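Local coordinates for protein cytochrome P450 268A2 Cyp268A2 (Mycobacterium marinum, PDB 6BLD) that binds haem as a member of the cytochrome P450 superfamily and holds (3E,5E)-6,10-dimethylundeca-3,5,9-trien-2-one in a neighbouring pocket, at residues T165-V170 with A175-V180; I269-K274 with P401-G406; R67-A72 with F319-Q324; S338-W341 with A345-H348. All blocks are in the same frame, centred on the assembly; numbering follows the deposited sequence.

Interaction 1 of 4, residues T165-V170 with A175-V180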
loop_
_atom_site.group_PDB
_atom_site.type_symbol
_atom_site.label_atom_id
_atom_site.label_comp_id
_atom_site.label_asym_id
_atom_site.label_seq_id
_atom_site.Cartn_x
_atom_site.Cartn_y
_atom_site.Cartn_z
ATOM N N THR A 165 4.395 -7.775 13.337
ATOM C CA THR A 165 5.609 -7.008 13.083
ATOM C C THR A 165 5.399 -5.530 13.384
ATOM O O THR A 165 6.269 -4.880 13.977
ATOM C CB THR A 165 6.055 -7.197 11.633
ATOM O OG1 THR A 165 6.076 -8.593 11.314
ATOM C CG2 THR A 165 7.438 -6.609 11.421
ATOM N N LEU A 166 4.249 -4.982 12.985
ATOM C CA LEU A 166 3.952 -3.580 13.259
ATOM C C LEU A 166 3.853 -3.323 14.757
ATOM O O LEU A 166 4.510 -2.421 15.290
ATOM C CB LEU A 166 2.654 -3.178 12.554
ATOM C CG LEU A 166 2.174 -1.725 12.627
ATOM C CD1 LEU A 166 1.734 -1.349 14.037
ATOM C CD2 LEU A 166 3.249 -0.774 12.123
ATOM N N SER A 167 3.037 -4.117 15.457
ATOM C CA SER A 167 2.806 -3.874 16.876
ATOM C C SER A 167 4.065 -4.095 17.705
ATOM O O SER A 167 4.243 -3.444 18.741
ATOM C CB SER A 167 1.674 -4.766 17.386
ATOM O OG SER A 167 0.571 -4.746 16.498
ATOM N N ASP A 168 4.944 -5.005 17.276
ATOM C CA ASP A 168 6.194 -5.209 18.000
ATOM C C ASP A 168 7.088 -3.979 17.910
ATOM O O ASP A 168 7.796 -3.647 18.868
ATOM C CB ASP A 168 6.923 -6.440 17.459
ATOM C CG ASP A 168 6.400 -7.734 18.048
ATOM O OD1 ASP A 168 5.737 -7.684 19.105
ATOM O OD2 ASP A 168 6.652 -8.803 17.452
ATOM N N MET A 169 7.063 -3.286 16.771
ATOM C CA MET A 169 7.889 -2.096 16.604
ATOM C C MET A 169 7.310 -0.907 17.359
ATOM O O MET A 169 8.027 -0.214 18.086
ATOM C CB MET A 169 8.032 -1.762 15.119
ATOM C CG MET A 169 8.737 -2.831 14.310
ATOM S SD MET A 169 8.771 -2.434 12.555
ATOM C CE MET A 169 9.337 -0.734 12.601
ATOM N N VAL A 170 6.012 -0.652 17.191
ATOM C CA VAL A 170 5.405 0.515 17.819
ATOM C C VAL A 170 5.126 0.273 19.299
ATOM O O VAL A 170 5.130 1.221 20.094
ATOM C CB VAL A 170 4.124 0.906 17.063
ATOM C CG1 VAL A 170 3.582 2.238 17.558
ATOM C CG2 VAL A 170 4.388 0.958 15.571
ATOM N N ALA A 175 -4.050 -6.523 23.574
ATOM C CA ALA A 175 -5.505 -6.457 23.504
ATOM C C ALA A 175 -5.997 -5.576 22.361
ATOM O O ALA A 175 -7.169 -5.672 21.984
ATOM C CB ALA A 175 -6.074 -5.952 24.830
ATOM N N ASP A 176 -5.135 -4.729 21.799
ATOM C CA ASP A 176 -5.512 -3.827 20.720
ATOM C C ASP A 176 -4.959 -4.241 19.365
ATOM O O ASP A 176 -5.226 -3.558 18.371
ATOM C CB ASP A 176 -5.048 -2.401 21.037
ATOM C CG ASP A 176 -5.690 -1.843 22.285
ATOM O OD1 ASP A 176 -6.935 -1.745 22.320
ATOM O OD2 ASP A 176 -4.950 -1.507 23.232
ATOM N N ARG A 177 -4.205 -5.339 19.293
ATOM C CA ARG A 177 -3.486 -5.659 18.063
ATOM C C ARG A 177 -4.439 -6.070 16.946
ATOM O O ARG A 177 -4.343 -5.565 15.822
ATOM C CB ARG A 177 -2.452 -6.753 18.334
ATOM C CG ARG A 177 -1.198 -6.232 19.017
ATOM C CD ARG A 177 -0.241 -7.351 19.390
ATOM N NE ARG A 177 0.932 -6.842 20.098
ATOM C CZ ARG A 177 2.188 -7.125 19.767
ATOM N NH1 ARG A 177 2.444 -7.917 18.734
ATOM N NH2 ARG A 177 3.191 -6.613 20.467
ATOM N N GLU A 178 -5.371 -6.981 17.234
ATOM C CA GLU A 178 -6.283 -7.440 16.190
ATOM C C GLU A 178 -7.260 -6.348 15.769
ATOM O O GLU A 178 -7.657 -6.293 14.599
ATOM C CB GLU A 178 -7.044 -8.683 16.656
ATOM C CG GLU A 178 -6.175 -9.925 16.815
ATOM C CD GLU A 178 -5.437 -10.300 15.540
ATOM O OE1 GLU A 178 -5.983 -10.078 14.438
ATOM O OE2 GLU A 178 -4.305 -10.818 15.641
ATOM N N ARG A 179 -7.655 -5.471 16.696
ATOM C CA ARG A 179 -8.562 -4.386 16.339
ATOM C C ARG A 179 -7.863 -3.321 15.503
ATOM O O ARG A 179 -8.490 -2.715 14.627
ATOM C CB ARG A 179 -9.165 -3.764 17.597
ATOM C CG ARG A 179 -9.957 -4.736 18.452
ATOM C CD ARG A 179 -10.324 -4.119 19.791
ATOM N NE ARG A 179 -11.224 -2.980 19.641
ATOM C CZ ARG A 179 -11.705 -2.271 20.657
ATOM N NH1 ARG A 179 -11.372 -2.582 21.902
ATOM N NH2 ARG A 179 -12.520 -1.250 20.428
ATOM N N VAL A 180 -6.576 -3.074 15.758
ATOM C CA VAL A 180 -5.836 -2.115 14.943
ATOM C C VAL A 180 -5.693 -2.630 13.515
ATOM O O VAL A 180 -5.858 -1.875 12.549
ATOM C CB VAL A 180 -4.468 -1.814 15.583
ATOM C CG1 VAL A 180 -3.524 -1.192 14.562
ATOM C CG2 VAL A 180 -4.637 -0.894 16.783
#

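Interaction 2 of 4, residues I269-K274 with P401-G406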
loop_
_atom_site.group_PDB
_atom_site.type_symbol
_atom_site.label_atom_id
_atom_site.label_comp_id
_atom_site.label_asym_id
_atom_site.label_seq_id
_atom_site.Cartn_x
_atom_site.Cartn_y
_atom_site.Cartn_z
ATOM N N ILE A 269 0.904 -10.810 0.543
ATOM C CA ILE A 269 0.988 -12.209 0.954
ATOM C C ILE A 269 -0.135 -13.021 0.317
ATOM O O ILE A 269 0.089 -14.132 -0.180
ATOM C CB ILE A 269 0.971 -12.315 2.490
ATOM C CG1 ILE A 269 2.258 -11.728 3.078
ATOM C CG2 ILE A 269 0.800 -13.764 2.926
ATOM C CD1 ILE A 269 2.168 -11.406 4.558
ATOM N N SER A 270 -1.356 -12.479 0.310
ATOM C CA SER A 270 -2.477 -13.179 -0.312
ATOM C C SER A 270 -2.277 -13.309 -1.817
ATOM O O SER A 270 -2.472 -14.390 -2.388
ATOM C CB SER A 270 -3.786 -12.453 -0.005
ATOM O OG SER A 270 -4.074 -12.490 1.380
ATOM N N HIS A 271 -1.901 -12.213 -2.481
ATOM C CA HIS A 271 -1.624 -12.280 -3.913
ATOM C C HIS A 271 -0.460 -13.216 -4.210
ATOM O O HIS A 271 -0.437 -13.863 -5.263
ATOM C CB HIS A 271 -1.332 -10.883 -4.465
ATOM C CG HIS A 271 -2.526 -9.979 -4.499
ATOM N ND1 HIS A 271 -3.685 -10.300 -5.171
ATOM C CD2 HIS A 271 -2.735 -8.758 -3.952
ATOM C CE1 HIS A 271 -4.560 -9.320 -5.030
ATOM N NE2 HIS A 271 -4.007 -8.371 -4.295
ATOM N N GLY A 272 0.507 -13.306 -3.295
ATOM C CA GLY A 272 1.668 -14.147 -3.539
ATOM C C GLY A 272 1.342 -15.627 -3.512
ATOM O O GLY A 272 1.828 -16.394 -4.349
ATOM N N LEU A 273 0.520 -16.053 -2.549
ATOM C CA LEU A 273 0.140 -17.461 -2.476
ATOM C C LEU A 273 -0.647 -17.879 -3.711
ATOM O O LEU A 273 -0.446 -18.977 -4.242
ATOM C CB LEU A 273 -0.670 -17.725 -1.207
ATOM C CG LEU A 273 -1.088 -19.180 -0.982
ATOM C CD1 LEU A 273 0.106 -20.019 -0.548
ATOM C CD2 LEU A 273 -2.213 -19.271 0.038
ATOM N N LYS A 274 -1.546 -17.011 -4.183
ATOM C CA LYS A 274 -2.298 -17.309 -5.398
ATOM C C LYS A 274 -1.382 -17.351 -6.615
ATOM O O LYS A 274 -1.569 -18.184 -7.510
ATOM C CB LYS A 274 -3.407 -16.275 -5.590
ATOM C CG LYS A 274 -4.214 -16.452 -6.867
ATOM C CD LYS A 274 -4.932 -17.793 -6.887
ATOM C CE LYS A 274 -5.947 -17.856 -8.017
ATOM N NZ LYS A 274 -6.467 -16.503 -8.360
ATOM N N PRO A 401 -10.011 -16.488 -4.690
ATOM C CA PRO A 401 -9.932 -15.232 -3.942
ATOM C C PRO A 401 -11.159 -14.365 -4.164
ATOM O O PRO A 401 -11.793 -14.393 -5.222
ATOM C CB PRO A 401 -8.674 -14.555 -4.509
ATOM C CG PRO A 401 -8.073 -15.539 -5.499
ATOM C CD PRO A 401 -9.178 -16.455 -5.901
ATOM N N VAL A 402 -11.489 -13.589 -3.138
ATOM C CA VAL A 402 -12.561 -12.603 -3.196
ATOM C C VAL A 402 -11.890 -11.236 -3.194
ATOM O O VAL A 402 -11.397 -10.773 -2.158
ATOM C CB VAL A 402 -13.548 -12.750 -2.032
ATOM C CG1 VAL A 402 -14.617 -11.671 -2.105
ATOM C CG2 VAL A 402 -14.179 -14.133 -2.044
ATOM N N TYR A 403 -11.861 -10.586 -4.354
ATOM C CA TYR A 403 -11.173 -9.311 -4.492
ATOM C C TYR A 403 -12.051 -8.166 -4.005
ATOM O O TYR A 403 -13.273 -8.181 -4.177
ATOM C CB TYR A 403 -10.763 -9.087 -5.947
ATOM C CG TYR A 403 -9.678 -10.029 -6.415
ATOM C CD1 TYR A 403 -8.344 -9.786 -6.117
ATOM C CD2 TYR A 403 -9.989 -11.168 -7.147
ATOM C CE1 TYR A 403 -7.349 -10.647 -6.540
ATOM C CE2 TYR A 403 -9.000 -12.035 -7.574
ATOM C CZ TYR A 403 -7.683 -11.770 -7.267
ATOM O OH TYR A 403 -6.694 -12.629 -7.689
ATOM N N VAL A 404 -11.415 -7.172 -3.394
ATOM C CA VAL A 404 -12.113 -6.035 -2.805
ATOM C C VAL A 404 -12.270 -4.964 -3.882
ATOM O O VAL A 404 -11.257 -4.530 -4.452
ATOM C CB VAL A 404 -11.357 -5.481 -1.592
ATOM C CG1 VAL A 404 -11.993 -4.185 -1.111
ATOM C CG2 VAL A 404 -11.312 -6.512 -0.473
ATOM N N PRO A 405 -13.489 -4.521 -4.186
ATOM C CA PRO A 405 -13.648 -3.419 -5.144
ATOM C C PRO A 405 -13.138 -2.110 -4.563
ATOM O O PRO A 405 -13.292 -1.833 -3.370
ATOM C CB PRO A 405 -15.160 -3.375 -5.390
ATOM C CG PRO A 405 -15.760 -3.995 -4.173
ATOM C CD PRO A 405 -14.783 -5.040 -3.713
ATOM N N GLY A 406 -12.525 -1.306 -5.417
ATOM C CA GLY A 406 -11.965 -0.041 -4.988
ATOM C C GLY A 406 -10.912 0.443 -5.955
ATOM O O GLY A 406 -10.474 -0.276 -6.853
HETATM O O HOH W 1 -4.432 -11.875 -7.193
#

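Interaction 3 of 4, residues R67-A72 with F319-Q324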
loop_
_atom_site.group_PDB
_atom_site.type_symbol
_atom_site.label_atom_id
_atom_site.label_comp_id
_atom_site.label_asym_id
_atom_site.label_seq_id
_atom_site.Cartn_x
_atom_site.Cartn_y
_atom_site.Cartn_z
ATOM N N ARG A 67 5.399 3.351 -16.993
ATOM C CA ARG A 67 6.292 3.262 -15.841
ATOM C C ARG A 67 7.273 4.426 -15.802
ATOM O O ARG A 67 7.498 5.020 -14.742
ATOM C CB ARG A 67 7.042 1.930 -15.857
ATOM C CG ARG A 67 7.951 1.724 -14.657
ATOM C CD ARG A 67 9.330 1.245 -15.078
ATOM N NE ARG A 67 10.329 1.497 -14.044
ATOM C CZ ARG A 67 11.315 2.380 -14.157
ATOM N NH1 ARG A 67 11.444 3.098 -15.263
ATOM N NH2 ARG A 67 12.176 2.541 -13.161
ATOM N N ALA A 68 7.867 4.769 -16.948
ATOM C CA ALA A 68 8.833 5.864 -16.983
ATOM C C ALA A 68 8.196 7.181 -16.558
ATOM O O ALA A 68 8.816 7.976 -15.840
ATOM C CB ALA A 68 9.442 5.987 -18.379
ATOM N N ASP A 69 6.957 7.431 -16.985
ATOM C CA ASP A 69 6.283 8.666 -16.596
ATOM C C ASP A 69 5.902 8.656 -15.122
ATOM O O ASP A 69 5.912 9.708 -14.472
ATOM C CB ASP A 69 5.048 8.889 -17.468
ATOM C CG ASP A 69 5.399 9.216 -18.907
ATOM O OD1 ASP A 69 6.460 9.833 -19.133
ATOM O OD2 ASP A 69 4.614 8.859 -19.812
ATOM N N ILE A 70 5.564 7.483 -14.580
ATOM C CA ILE A 70 5.277 7.370 -13.153
ATOM C C ILE A 70 6.519 7.702 -12.337
ATOM O O ILE A 70 6.443 8.390 -11.311
ATOM C CB ILE A 70 4.736 5.962 -12.833
ATOM C CG1 ILE A 70 3.297 5.824 -13.335
ATOM C CG2 ILE A 70 4.834 5.657 -11.341
ATOM C CD1 ILE A 70 2.728 4.439 -13.176
ATOM N N VAL A 71 7.684 7.235 -12.789
ATOM C CA VAL A 71 8.939 7.586 -12.130
ATOM C C VAL A 71 9.200 9.083 -12.243
ATOM O O VAL A 71 9.654 9.725 -11.287
ATOM C CB VAL A 71 10.094 6.755 -12.722
ATOM C CG1 VAL A 71 11.442 7.314 -12.294
ATOM C CG2 VAL A 71 9.960 5.294 -12.307
ATOM N N ALA A 72 8.901 9.668 -13.407
ATOM C CA ALA A 72 9.126 11.098 -13.601
ATOM C C ALA A 72 8.303 11.930 -12.624
ATOM O O ALA A 72 8.816 12.878 -12.018
ATOM C CB ALA A 72 8.804 11.491 -15.042
ATOM N N PHE A 319 3.934 21.624 -16.683
ATOM C CA PHE A 319 4.915 20.577 -16.929
ATOM C C PHE A 319 4.489 19.742 -18.127
ATOM O O PHE A 319 3.333 19.318 -18.216
ATOM C CB PHE A 319 5.087 19.680 -15.697
ATOM C CG PHE A 319 6.301 18.798 -15.753
ATOM C CD1 PHE A 319 6.231 17.535 -16.315
ATOM C CD2 PHE A 319 7.513 19.233 -15.245
ATOM C CE1 PHE A 319 7.347 16.721 -16.367
ATOM C CE2 PHE A 319 8.632 18.424 -15.293
ATOM C CZ PHE A 319 8.549 17.166 -15.855
ATOM N N GLU A 320 5.432 19.497 -19.030
ATOM C CA GLU A 320 5.187 18.695 -20.221
ATOM C C GLU A 320 5.504 17.235 -19.920
ATOM O O GLU A 320 6.643 16.900 -19.578
ATOM C CB GLU A 320 6.035 19.209 -21.383
ATOM C CG GLU A 320 5.884 18.427 -22.669
ATOM C CD GLU A 320 6.540 19.130 -23.837
ATOM O OE1 GLU A 320 7.778 19.029 -23.976
ATOM O OE2 GLU A 320 5.819 19.793 -24.610
ATOM N N LEU A 321 4.499 16.369 -20.044
ATOM C CA LEU A 321 4.660 14.948 -19.766
ATOM C C LEU A 321 3.846 14.144 -20.767
ATOM O O LEU A 321 2.646 14.385 -20.929
ATOM C CB LEU A 321 4.225 14.608 -18.337
ATOM C CG LEU A 321 4.532 13.185 -17.867
ATOM C CD1 LEU A 321 6.014 13.034 -17.558
ATOM C CD2 LEU A 321 3.689 12.833 -16.657
ATOM N N GLY A 322 4.497 13.189 -21.427
ATOM C CA GLY A 322 3.820 12.385 -22.430
ATOM C C GLY A 322 3.246 13.186 -23.576
ATOM O O GLY A 322 2.204 12.813 -24.125
ATOM N N GLY A 323 3.898 14.284 -23.952
ATOM C CA GLY A 323 3.388 15.135 -25.006
ATOM C C GLY A 323 2.215 16.001 -24.614
ATOM O O GLY A 323 1.604 16.621 -25.488
ATOM N N GLN A 324 1.882 16.062 -23.328
ATOM C CA GLN A 324 0.755 16.838 -22.834
ATOM C C GLN A 324 1.246 17.855 -21.814
ATOM O O GLN A 324 2.131 17.562 -21.007
ATOM C CB GLN A 324 -0.306 15.929 -22.204
ATOM C CG GLN A 324 -0.833 14.854 -23.139
ATOM C CD GLN A 324 -1.799 15.405 -24.167
ATOM O OE1 GLN A 324 -2.636 16.252 -23.858
ATOM N NE2 GLN A 324 -1.686 14.927 -25.400
HETATM O O HOH W 2 6.757 11.575 -21.192
#

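Interaction 4 of 4, residues S338-W341 with A345-H348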
loop_
_atom_site.group_PDB
_atom_site.type_symbol
_atom_site.label_atom_id
_atom_site.label_comp_id
_atom_site.label_asym_id
_atom_site.label_seq_id
_atom_site.Cartn_x
_atom_site.Cartn_y
_atom_site.Cartn_z
ATOM N N SER A 338 -0.672 -0.229 -13.876
ATOM C CA SER A 338 -0.367 -0.040 -15.290
ATOM C C SER A 338 1.136 0.048 -15.517
ATOM O O SER A 338 1.661 -0.533 -16.475
ATOM C CB SER A 338 -1.065 1.213 -15.815
ATOM O OG SER A 338 -0.689 1.476 -17.155
ATOM N N GLY A 339 1.845 0.765 -14.643
ATOM C CA GLY A 339 3.287 0.869 -14.778
ATOM C C GLY A 339 4.003 -0.452 -14.596
ATOM O O GLY A 339 5.047 -0.686 -15.214
ATOM N N ASN A 340 3.463 -1.334 -13.755
ATOM C CA ASN A 340 4.077 -2.639 -13.541
ATOM C C ASN A 340 3.710 -3.650 -14.618
ATOM O O ASN A 340 4.292 -4.740 -14.644
ATOM C CB ASN A 340 3.695 -3.178 -12.161
ATOM C CG ASN A 340 4.494 -2.530 -11.048
ATOM O OD1 ASN A 340 5.565 -1.971 -11.286
ATOM N ND2 ASN A 340 3.977 -2.597 -9.827
ATOM N N TRP A 341 2.762 -3.322 -15.498
ATOM C CA TRP A 341 2.459 -4.132 -16.671
ATOM C C TRP A 341 2.924 -3.457 -17.957
ATOM O O TRP A 341 2.503 -3.849 -19.051
ATOM C CB TRP A 341 0.962 -4.437 -16.739
ATOM C CG TRP A 341 0.612 -5.809 -16.239
ATOM C CD1 TRP A 341 0.176 -6.867 -16.983
ATOM C CD2 TRP A 341 0.679 -6.272 -14.885
ATOM N NE1 TRP A 341 -0.037 -7.957 -16.175
ATOM C CE2 TRP A 341 0.264 -7.618 -14.882
ATOM C CE3 TRP A 341 1.044 -5.676 -13.673
ATOM C CZ2 TRP A 341 0.208 -8.380 -13.717
ATOM C CZ3 TRP A 341 0.988 -6.435 -12.516
ATOM C CH2 TRP A 341 0.572 -7.771 -12.546
ATOM N N ALA A 345 8.777 -1.636 -20.334
ATOM C CA ALA A 345 9.711 -1.729 -19.218
ATOM C C ALA A 345 9.980 -3.173 -18.812
ATOM O O ALA A 345 11.036 -3.474 -18.246
ATOM C CB ALA A 345 9.180 -0.941 -18.019
ATOM N N PHE A 346 9.035 -4.069 -19.088
ATOM C CA PHE A 346 9.139 -5.459 -18.670
ATOM C C PHE A 346 8.961 -6.381 -19.867
ATOM O O PHE A 346 8.264 -6.053 -20.829
ATOM C CB PHE A 346 8.095 -5.808 -17.600
ATOM C CG PHE A 346 8.166 -4.942 -16.378
ATOM C CD1 PHE A 346 9.007 -5.269 -15.328
ATOM C CD2 PHE A 346 7.390 -3.799 -16.277
ATOM C CE1 PHE A 346 9.075 -4.472 -14.202
ATOM C CE2 PHE A 346 7.452 -2.998 -15.154
ATOM C CZ PHE A 346 8.297 -3.335 -14.115
ATOM N N CYS A 347 9.602 -7.543 -19.789
ATOM C CA CYS A 347 9.442 -8.603 -20.776
ATOM C C CYS A 347 8.402 -9.583 -20.247
ATOM O O CYS A 347 8.649 -10.287 -19.262
ATOM C CB CYS A 347 10.772 -9.300 -21.051
ATOM S SG CYS A 347 10.652 -10.679 -22.206
ATOM N N HIS A 348 7.241 -9.621 -20.901
ATOM C CA HIS A 348 6.104 -10.445 -20.503
ATOM C C HIS A 348 5.714 -10.175 -19.053
ATOM O O HIS A 348 5.860 -11.058 -18.197
ATOM C CB HIS A 348 6.418 -11.930 -20.700
ATOM C CG HIS A 348 6.578 -12.326 -22.134
ATOM N ND1 HIS A 348 5.504 -12.576 -22.962
ATOM C CD2 HIS A 348 7.686 -12.515 -22.889
ATOM C CE1 HIS A 348 5.944 -12.902 -24.164
ATOM N NE2 HIS A 348 7.265 -12.873 -24.147
#

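Interaction 1 of 4, residues T165-V170 with A175-V180
Arg177 reaches across to helix 160-170 and meets Asp168 and Ser167 there. The main bond is a salt bridge. Arg177 NH2 gives a hydrogen to Asp168 OD1 at 3.1 Å, with an N-H...O angle of 158°. Arg177 NH1 also points at Asp168 OD1, at 3.3 Å and more bent, so this bond is weak. OD1 lies at the edge of the guanidinium, in its plane. The carboxylate does not share that plane: it is turned by 67°, and the NH2 donor meets OD1 on its anti side, tilted well out of the carboxylate plane. The other oxygen, Asp168 OD2, is bonded to Asn136 ND2, so both carboxylate oxygens have a partner. Arg177 NE is also used, by the backbone O of Ile172 in the intervening loop.

Ser167 covers one face of the guanidinium. Its CB sits over the centre of the group, 3.4 Å from Arg177 CZ. Ser167 OG lies 3.4 Å from Arg177 CG but bonds to Ile163 O of its own helix. With chi1 at -46°, OG stands beside the backbone N, where it can reach back one turn.

Helix 160-170 and helix 177-186 follow each other in the chain, and a short loop joins them. They probably correspond to helices E and F of the P450 fold. The Arg177 chain is extended from CG to NE and spans the gap between them. On the apolar side, Leu166 and Val170 pack on Leu257 of helix 247-278. Val180 touches Tyr211 and Leu212 of helix 201-225.

Interaction 2 of 4, residues I269-K274 with P401-G406
Where the later half of helix 247-278, the long central helix of the P450 fold, faces strand 402-404, His271 meets Tyr403 rim to rim. His271 CE1 lies 3.4 Å from Tyr403 CE1. The two ring planes are only 16° apart, yet neither ring covers the other, and the centroids are 5.8 Å apart. This is edge contact, not stacking. The stacking partner of His271 is His410.

A water sits near both rings. The water lies 2.7 Å from His271 ND1. Its 2.4 Å approach to Tyr403 OH is too short to be trusted, so the bridge is doubtful in detail. His271 NE2 bonds to the carbonyl O of His410, which fixes the ring's rotation from the far end.

The weakly bonded strand 402-404 pairs antiparallel with strand 411-418, through Val402 with Arg413 and Ser414 and Val404 with Ala411. The connection between them carries Phe408, which lines the pocket of (3E,5E)-6,10-dimethylundeca-3,5,9-trien-2-one.

Lys274, one turn on from His271, lies across Pro401 at about a right angle. Lys274 NZ comes to 3.4 Å from Pro401 CG, which is van der Waals contact. Its chain leaves with CG anti to the backbone N (chi1 177°), then bends at chi2 (62°) and again at chi4, which together bring the amino end to the proline. Asp278 OD2 is a long, weak ionic partner of Lys274 NZ.

Interaction 3 of 4, residues R67-A72 with F319-Q324
Asp69 and Leu321 lie alongside each other, pointing opposite ways, and this pair makes most of the contact. Leu321 CD1 is the touching branch. Leu321 CD1 lies 3.6 Å from Asp69 OD1. On its other contact, Leu321 CD1 is 4.1 Å from Ala72 CB. Ala72 is one turn further along helix 67-75, so the methyl group rests against two successive turns of the helix. A chi1 of -172° sets Leu321 CG opposite the backbone N and carries the branch out towards the helix.

No direct hydrogen bond crosses the contact. A water does the work. The water donates to Asp69 OD1 at 2.7 Å and accepts from Gly322 N at 2.8 Å. The carboxylate oxygen that packs on the leucine is thus also the one linked to the turn. Asp69 lies in the first turn of its helix, and the amino end of the helix would tend to favour its charged form. Arg67 N, at the helix start, bonds to Asp342 OD2.

Further out, Val64 of strand 61-64 and Val42 of strand 42-45 touch both Asp69 and Leu321, so the edge of the mixed sheet lines the contact. Phe319 packs edge-to-face with Phe80.

Gly322 N is presented by a tight turn. Leu321 N bonds to Gln324 O at 2.8 Å, and Gln324 N bonds back to Leu321 O at 3.0 Å. Gly322 and Gly323 take the positive phi angles of a type I' turn. This is the classic two-residue beta hairpin, and it joins strands 319-321 and 324-326, probably the small second sheet of the P450 fold.

Interaction 4 of 4, residues S338-W341 with A345-H348
Phe346 points one edge of its ring at the carbonyl O of Gly339; the carbonyl of Asn340 lies close by at a slant. Gly339 O lies in the ring plane, 3.3 Å from Phe346 CE2. The positive rim of the ring thus faces a carbonyl oxygen, a favourable though weak electrostatic match. Asn340 O approaches from a different, oblique direction, 3.6 Å from Phe346 CD2. With chi1 at -57°, the ring carbon CG stands beside the backbone N of Phe346, and the ring is directed at the carbonyls.

The Asn340 side chain is steeply turned against the ring. Its amide plane stands 80° from the ring plane, and the two side chains meet only loosely, with Asn340 OD1 4.2 Å from Phe346 CZ. The amide is held by other partners. OD1 accepts from Val362 N, and ND2 bonds to Thr306 OG1. Both polar atoms of this buried amide are therefore satisfied, and its rotation is fixed. Asn340 O also receives a weak hydrogen bond from Arg303 NH1.

The backbone of 338-341 is curled. Trp341 N bonds to Ser338 O at 3.2 Å, which turns the chain back here.

Arg303 is the arginine of the ExxR motif, on helix 290-305 (the K helix), and it makes a cation-pi contact with Trp341. Arg356, Asn359 and Pro360, in the long loop before helix 375-392, pack on Phe346. Ser338 OG bonds to Thr65 O, just past strand 61-64, and to Arg37 of helix 26-39. Trp341 touches Glu30 of the same helix.

In the fold
Interactions 3 and 4 are neighbours, with centres about 16 Å apart. They touch, with Arg67 CB 3.4 Å from Gly339 O. Both adjoin strands 61-64 and 331-335. Interaction 1 lies on the opposite side of the chain's centre, among the helices, with centres about 39 and 35 Å away. Interaction 2 lies between, its centre about 22 Å from that of interaction 1 and about 20 Å from that of interaction 4. Helix 247-278 carries segment 269-274 and also packs on segment 165-170. Along the chain, interaction 1 falls between the two segments of interaction 3, and interaction 4 between those of interaction 2. Interactions 2 and 3 cross, which interleaves early and late sequence around the haem.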